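2-keto acid:ferredoxin oxidoreductase subunit alpha (Pyrococcus furiosus, PDB 1YD7) probably forms the alpha subunit of a thiamine diphosphate-dependent enzyme that converts 2-oxoglutarate and coenzyme A to succinyl-CoA and carbon dioxide, reducing ferredoxin. Local coordinates at residues 25-30 with 53-58; 34-39 with 166-171. One frame throughout, in Å; residues are numbered along the deposited sequence.

Contact 1 of 2, residues 25-30 with 53-58; sequences GDEAIA and FEAMAL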
loop_
_atom_site.group_PDB
_atom_site.type_symbol
_atom_site.label_atom_id
_atom_site.label_comp_id
_atom_site.label_asym_id
_atom_site.label_seq_id
_atom_site.Cartn_x
_atom_site.Cartn_y
_atom_site.Cartn_z
ATOM N N GLY A 25 9.220 -2.446 -8.471
ATOM C CA GLY A 25 8.427 -3.009 -7.406
ATOM C C GLY A 25 7.560 -1.965 -6.697
ATOM O O GLY A 25 6.387 -2.233 -6.430
ATOM N N ASP A 26 8.127 -0.791 -6.411
ATOM C CA ASP A 26 7.391 0.301 -5.777
ATOM C C ASP A 26 6.203 0.799 -6.601
ATOM O O ASP A 26 5.127 1.099 -6.050
ATOM C CB ASP A 26 8.322 1.465 -5.458
ATOM C CG ASP A 26 9.186 1.191 -4.269
ATOM O OD1 ASP A 26 8.766 0.365 -3.429
ATOM O OD2 ASP A 26 10.292 1.781 -4.180
ATOM N N GLU A 27 6.413 0.881 -7.913
ATOM C CA GLU A 27 5.397 1.290 -8.876
ATOM C C GLU A 27 4.310 0.263 -8.979
ATOM O O GLU A 27 3.165 0.604 -9.216
ATOM C CB GLU A 27 6.043 1.484 -10.258
ATOM C CG GLU A 27 5.069 1.873 -11.390
ATOM C CD GLU A 27 4.513 3.305 -11.277
ATOM O OE1 GLU A 27 5.077 4.152 -10.529
ATOM O OE2 GLU A 27 3.533 3.590 -11.999
ATOM N N ALA A 28 4.671 -1.004 -8.847
ATOM C CA ALA A 28 3.705 -2.083 -8.807
ATOM C C ALA A 28 2.823 -1.985 -7.553
ATOM O O ALA A 28 1.617 -2.138 -7.647
ATOM C CB ALA A 28 4.409 -3.429 -8.842
ATOM N N ILE A 29 3.443 -1.752 -6.401
ATOM C CA ILE A 29 2.711 -1.479 -5.150
ATOM C C ILE A 29 1.691 -0.332 -5.312
ATOM O O ILE A 29 0.499 -0.526 -5.091
ATOM C CB ILE A 29 3.691 -1.204 -3.978
ATOM C CG1 ILE A 29 4.530 -2.443 -3.696
ATOM C CG2 ILE A 29 2.946 -0.782 -2.733
ATOM C CD1 ILE A 29 5.591 -2.256 -2.592
ATOM N N ALA A 30 2.143 0.821 -5.786
ATOM C CA ALA A 30 1.269 1.968 -6.028
ATOM C C ALA A 30 0.101 1.705 -6.987
ATOM O O ALA A 30 -1.047 2.073 -6.720
ATOM C CB ALA A 30 2.100 3.149 -6.538
ATOM N N PHE A 53 6.198 7.004 -2.061
ATOM C CA PHE A 53 5.575 8.285 -1.726
ATOM C C PHE A 53 5.297 9.108 -2.991
ATOM O O PHE A 53 4.165 9.608 -3.204
ATOM C CB PHE A 53 6.428 9.088 -0.733
ATOM C CG PHE A 53 5.809 10.389 -0.360
ATOM C CD1 PHE A 53 5.047 10.507 0.802
ATOM C CD2 PHE A 53 5.928 11.499 -1.208
ATOM C CE1 PHE A 53 4.439 11.713 1.126
ATOM C CE2 PHE A 53 5.316 12.698 -0.900
ATOM C CZ PHE A 53 4.566 12.809 0.273
ATOM N N GLU A 54 6.330 9.244 -3.831
ATOM C CA GLU A 54 6.253 10.067 -5.047
ATOM C C GLU A 54 5.252 9.540 -6.045
ATOM O O GLU A 54 4.629 10.309 -6.756
ATOM C CB GLU A 54 7.625 10.192 -5.729
ATOM C CG GLU A 54 8.651 10.942 -4.902
ATOM N N ALA A 55 5.115 8.227 -6.141
ATOM C CA ALA A 55 4.149 7.662 -7.085
ATOM C C ALA A 55 2.738 7.977 -6.603
ATOM O O ALA A 55 1.898 8.378 -7.395
ATOM C CB ALA A 55 4.360 6.161 -7.229
HETATM N N MSE A 56 2.506 7.829 -5.293
HETATM C CA MSE A 56 1.203 8.147 -4.666
HETATM C C MSE A 56 0.911 9.657 -4.700
HETATM O O MSE A 56 -0.210 10.067 -5.038
HETATM C CB MSE A 56 1.152 7.617 -3.221
HETATM C CG MSE A 56 1.310 6.105 -3.112
HETATM SE SE MSE A 56 -0.068 5.126 -4.122
HETATM C CE MSE A 56 -1.447 4.853 -2.656
ATOM N N ALA A 57 1.923 10.478 -4.423
ATOM C CA ALA A 57 1.788 11.944 -4.616
ATOM C C ALA A 57 1.363 12.322 -6.027
ATOM O O ALA A 57 0.550 13.235 -6.213
ATOM C CB ALA A 57 3.078 12.669 -4.267
ATOM N N LEU A 58 1.911 11.641 -7.033
ATOM C CA LEU A 58 1.469 11.879 -8.417
ATOM C C LEU A 58 0.076 11.353 -8.697
ATOM O O LEU A 58 -0.749 12.041 -9.280
ATOM C CB LEU A 58 2.459 11.240 -9.403
ATOM C CG LEU A 58 2.131 11.302 -10.896
ATOM C CD1 LEU A 58 2.311 12.730 -11.406
ATOM C CD2 LEU A 58 3.021 10.338 -11.635
#
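Ala30 and Met56, a selenomethionine, mark the closest backbone approach of two helical segments, with their CA atoms 6.3 Å apart. Residues 25-30 and 53-58 run in broadly the same direction. Their axes cross at -39° and come within 9.3 Å of each other. No hydrogen bond links them.

The CB of Ala30 points at the other helix and meets two partners. One is the CB of Ala55, 3.8 Å from Ala30 CB, a methyl-to-methyl contact. The other is the SE atom of Met56, also 3.8 Å from Ala30 CB. The Met56 chain bends at its second torsion (-58°), and this fold brings the selenium back toward Ala30. Beyond the pair, Met56 also packs on Tyr41 and Val67 of the neighbouring strands.

Glu27 lies one turn before Ala30. Its chain bends at chi2 (71°), and OE1 comes 3.9 Å from Ala55 CB. This is packing alone. The other oxygen, OE2, accepts a hydrogen bond from Tyr59 OH and forms a salt bridge with Arg31, so the carboxylate is tied down at the margin of the interface.

The contact is therefore small and apolar at its centre. Alanine methyls let the backbones come near, and the selenium fills in beside them. The one carboxylate that touches across is held by Tyr59 and Arg31, and the arginine probably offsets its charge.

Contact 2 of 2, residues 34-39 with 166-171; sequences ILAGCR and FTIRAF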
loop_
_atom_site.group_PDB
_atom_site.type_symbol
_atom_site.label_atom_id
_atom_site.label_comp_id
_atom_site.label_asym_id
_atom_site.label_seq_id
_atom_site.Cartn_x
_atom_site.Cartn_y
_atom_site.Cartn_z
ATOM N N ILE A 34 -3.937 1.538 -5.795
ATOM C CA ILE A 34 -4.936 2.337 -6.483
ATOM C C ILE A 34 -5.991 1.525 -7.204
ATOM O O ILE A 34 -7.186 1.858 -7.152
ATOM C CB ILE A 34 -4.247 3.328 -7.430
ATOM C CG1 ILE A 34 -3.566 4.404 -6.577
ATOM C CG2 ILE A 34 -5.225 3.921 -8.390
ATOM C CD1 ILE A 34 -2.827 5.426 -7.323
ATOM N N LEU A 35 -5.582 0.472 -7.897
ATOM C CA LEU A 35 -6.557 -0.397 -8.551
ATOM C C LEU A 35 -7.441 -1.088 -7.511
ATOM O O LEU A 35 -8.596 -1.386 -7.792
ATOM C CB LEU A 35 -5.881 -1.447 -9.471
ATOM C CG LEU A 35 -5.403 -0.924 -10.842
ATOM C CD1 LEU A 35 -4.288 -1.817 -11.385
ATOM C CD2 LEU A 35 -6.560 -0.824 -11.852
ATOM N N ALA A 36 -6.883 -1.359 -6.332
ATOM C CA ALA A 36 -7.631 -2.001 -5.249
ATOM C C ALA A 36 -8.620 -1.055 -4.537
ATOM O O ALA A 36 -9.447 -1.520 -3.763
ATOM C CB ALA A 36 -6.684 -2.594 -4.228
ATOM N N GLY A 37 -8.505 0.248 -4.777
ATOM C CA GLY A 37 -9.466 1.253 -4.286
ATOM C C GLY A 37 -8.922 2.115 -3.171
ATOM O O GLY A 37 -9.667 2.848 -2.556
ATOM N N CYS A 38 -7.624 2.029 -2.893
ATOM C CA CYS A 38 -6.995 2.929 -1.935
ATOM C C CYS A 38 -7.119 4.379 -2.420
ATOM O O CYS A 38 -6.737 4.705 -3.556
ATOM C CB CYS A 38 -5.528 2.595 -1.756
ATOM S SG CYS A 38 -4.670 3.584 -0.543
ATOM N N ARG A 39 -7.661 5.227 -1.548
ATOM C CA ARG A 39 -7.790 6.654 -1.807
ATOM C C ARG A 39 -7.213 7.498 -0.699
ATOM O O ARG A 39 -7.290 8.696 -0.751
ATOM C CB ARG A 39 -9.241 7.016 -2.076
ATOM C CG ARG A 39 -9.783 6.391 -3.349
ATOM C CD ARG A 39 -8.969 6.837 -4.589
ATOM N NE ARG A 39 -9.482 6.279 -5.849
ATOM C CZ ARG A 39 -9.145 5.097 -6.375
ATOM N NH1 ARG A 39 -8.269 4.295 -5.795
ATOM N NH2 ARG A 39 -9.677 4.724 -7.522
ATOM N N PHE A 166 0.479 -9.292 -4.198
ATOM C CA PHE A 166 0.413 -9.283 -2.777
ATOM C C PHE A 166 -0.181 -7.964 -2.252
ATOM O O PHE A 166 -0.765 -7.946 -1.153
ATOM C CB PHE A 166 1.785 -9.511 -2.136
ATOM C CG PHE A 166 2.340 -10.928 -2.277
ATOM C CD1 PHE A 166 1.896 -11.812 -3.243
ATOM C CD2 PHE A 166 3.365 -11.339 -1.455
ATOM C CE1 PHE A 166 2.462 -13.083 -3.360
ATOM C CE2 PHE A 166 3.920 -12.604 -1.573
ATOM C CZ PHE A 166 3.460 -13.471 -2.530
ATOM N N THR A 167 -0.001 -6.863 -2.995
ATOM C CA THR A 167 -0.583 -5.583 -2.586
ATOM C C THR A 167 -2.131 -5.661 -2.702
ATOM O O THR A 167 -2.838 -5.290 -1.768
ATOM C CB THR A 167 0.035 -4.378 -3.349
ATOM O OG1 THR A 167 1.395 -4.210 -2.917
ATOM C CG2 THR A 167 -0.723 -3.083 -3.049
ATOM N N ILE A 168 -2.630 -6.181 -3.821
ATOM C CA ILE A 168 -4.052 -6.408 -3.980
ATOM C C ILE A 168 -4.597 -7.372 -2.923
ATOM O O ILE A 168 -5.668 -7.124 -2.335
ATOM C CB ILE A 168 -4.387 -6.886 -5.398
ATOM C CG1 ILE A 168 -4.264 -5.712 -6.369
ATOM C CG2 ILE A 168 -5.805 -7.462 -5.461
ATOM C CD1 ILE A 168 -4.233 -6.133 -7.773
ATOM N N ARG A 169 -3.864 -8.456 -2.672
ATOM C CA ARG A 169 -4.269 -9.407 -1.675
ATOM C C ARG A 169 -4.290 -8.767 -0.288
ATOM O O ARG A 169 -5.169 -9.089 0.506
ATOM C CB ARG A 169 -3.398 -10.666 -1.731
ATOM C CG ARG A 169 -3.738 -11.727 -0.682
ATOM C CD ARG A 169 -3.522 -13.172 -1.188
ATOM N NE ARG A 169 -2.202 -13.411 -1.782
ATOM C CZ ARG A 169 -1.969 -13.710 -3.070
ATOM N NH1 ARG A 169 -0.721 -13.907 -3.461
ATOM N NH2 ARG A 169 -2.945 -13.802 -3.984
ATOM N N ALA A 170 -3.357 -7.851 0.004
ATOM C CA ALA A 170 -3.301 -7.224 1.315
ATOM C C ALA A 170 -4.530 -6.341 1.576
ATOM O O ALA A 170 -5.024 -6.327 2.681
ATOM C CB ALA A 170 -2.045 -6.418 1.485
ATOM N N PHE A 171 -4.987 -5.597 0.570
ATOM C CA PHE A 171 -6.202 -4.809 0.709
ATOM C C PHE A 171 -7.393 -5.757 0.891
ATOM O O PHE A 171 -8.199 -5.555 1.810
ATOM C CB PHE A 171 -6.418 -3.844 -0.468
ATOM C CG PHE A 171 -5.600 -2.602 -0.369
ATOM C CD1 PHE A 171 -4.402 -2.473 -1.076
ATOM C CD2 PHE A 171 -5.998 -1.576 0.454
ATOM C CE1 PHE A 171 -3.613 -1.358 -0.939
ATOM C CE2 PHE A 171 -5.230 -0.435 0.575
ATOM C CZ PHE A 171 -4.022 -0.321 -0.132
#
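Phe171, Ala36 and Cys38 carry this contact. The phenyl ring of Phe171 reaches from helix 160-177 to the end of helix 25-36 and touches both small residues there. Its CG is anti to the carbonyl carbon (chi1 -80°), which extends the ring toward residues 36-38.

Ala36 meets the root of the ring. Its CB lies 3.9 Å from Phe171 CD1 and about as near to CB and CG of the same residue. Ile168, one turn earlier, adds a looser apolar contact through CG1, 4.5 Å from Ala36 CB. Cys38 meets the far end of the ring, with its CB 3.7 Å from Phe171 CZ. Both CB atoms approach the ring obliquely. The sulfur of Cys38 sits 5.0 Å from the ring centroid, 63° off the normal, in an oblique sulfur-aromatic contact. Within its own helix, Phe171 has Thr167 CG2 at the ring edge, in plane. With an alanine at this position, the space between helix 160-177 and the end of helix 25-36 would probably be left unfilled, and the Cys38 sulfur would lose its aromatic partner.

The backbone between the two small residues turns at Gly37, whose phi is positive (108°). Arg39 folds back alongside the last turn. Its NH1 donates to Ile34 O at 3.0 Å, on a lone pair, and to Cys38 O at 2.7 Å, from above that carbonyl plane. Ile34 O also accepts from Gly37 N, so two donors grip it.

The helix end is a Schellman motif. It leads into strand 40-43 of the parallel sheet, within an alpha/beta domain of the thiamine diphosphate-binding family, and an aromatic side chain of the adjacent helix packs against it.

Overall arrangement
Both contacts use helix 25-36. Contact 1 joins its first half to helix 52-59, and contact 2 joins its C-terminal end to helix 160-177. Their centres lie 12 Å apart. Contact 2 is the more buried: all its touching residues are enclosed, and an aromatic ring does most of the packing. Contact 1 is only partly buried. Small methyls and a selenium meet there, with a carboxylate at the margin. Neither has a hydrogen bond between its segments. The two also touch each other, for Met56 CE lies 4.1 Å from Cys38 SG and Ile29 O lies 3.5 Å from Thr167 CG2. Helix 25-36 thus packs against both other helices in one continuous layer.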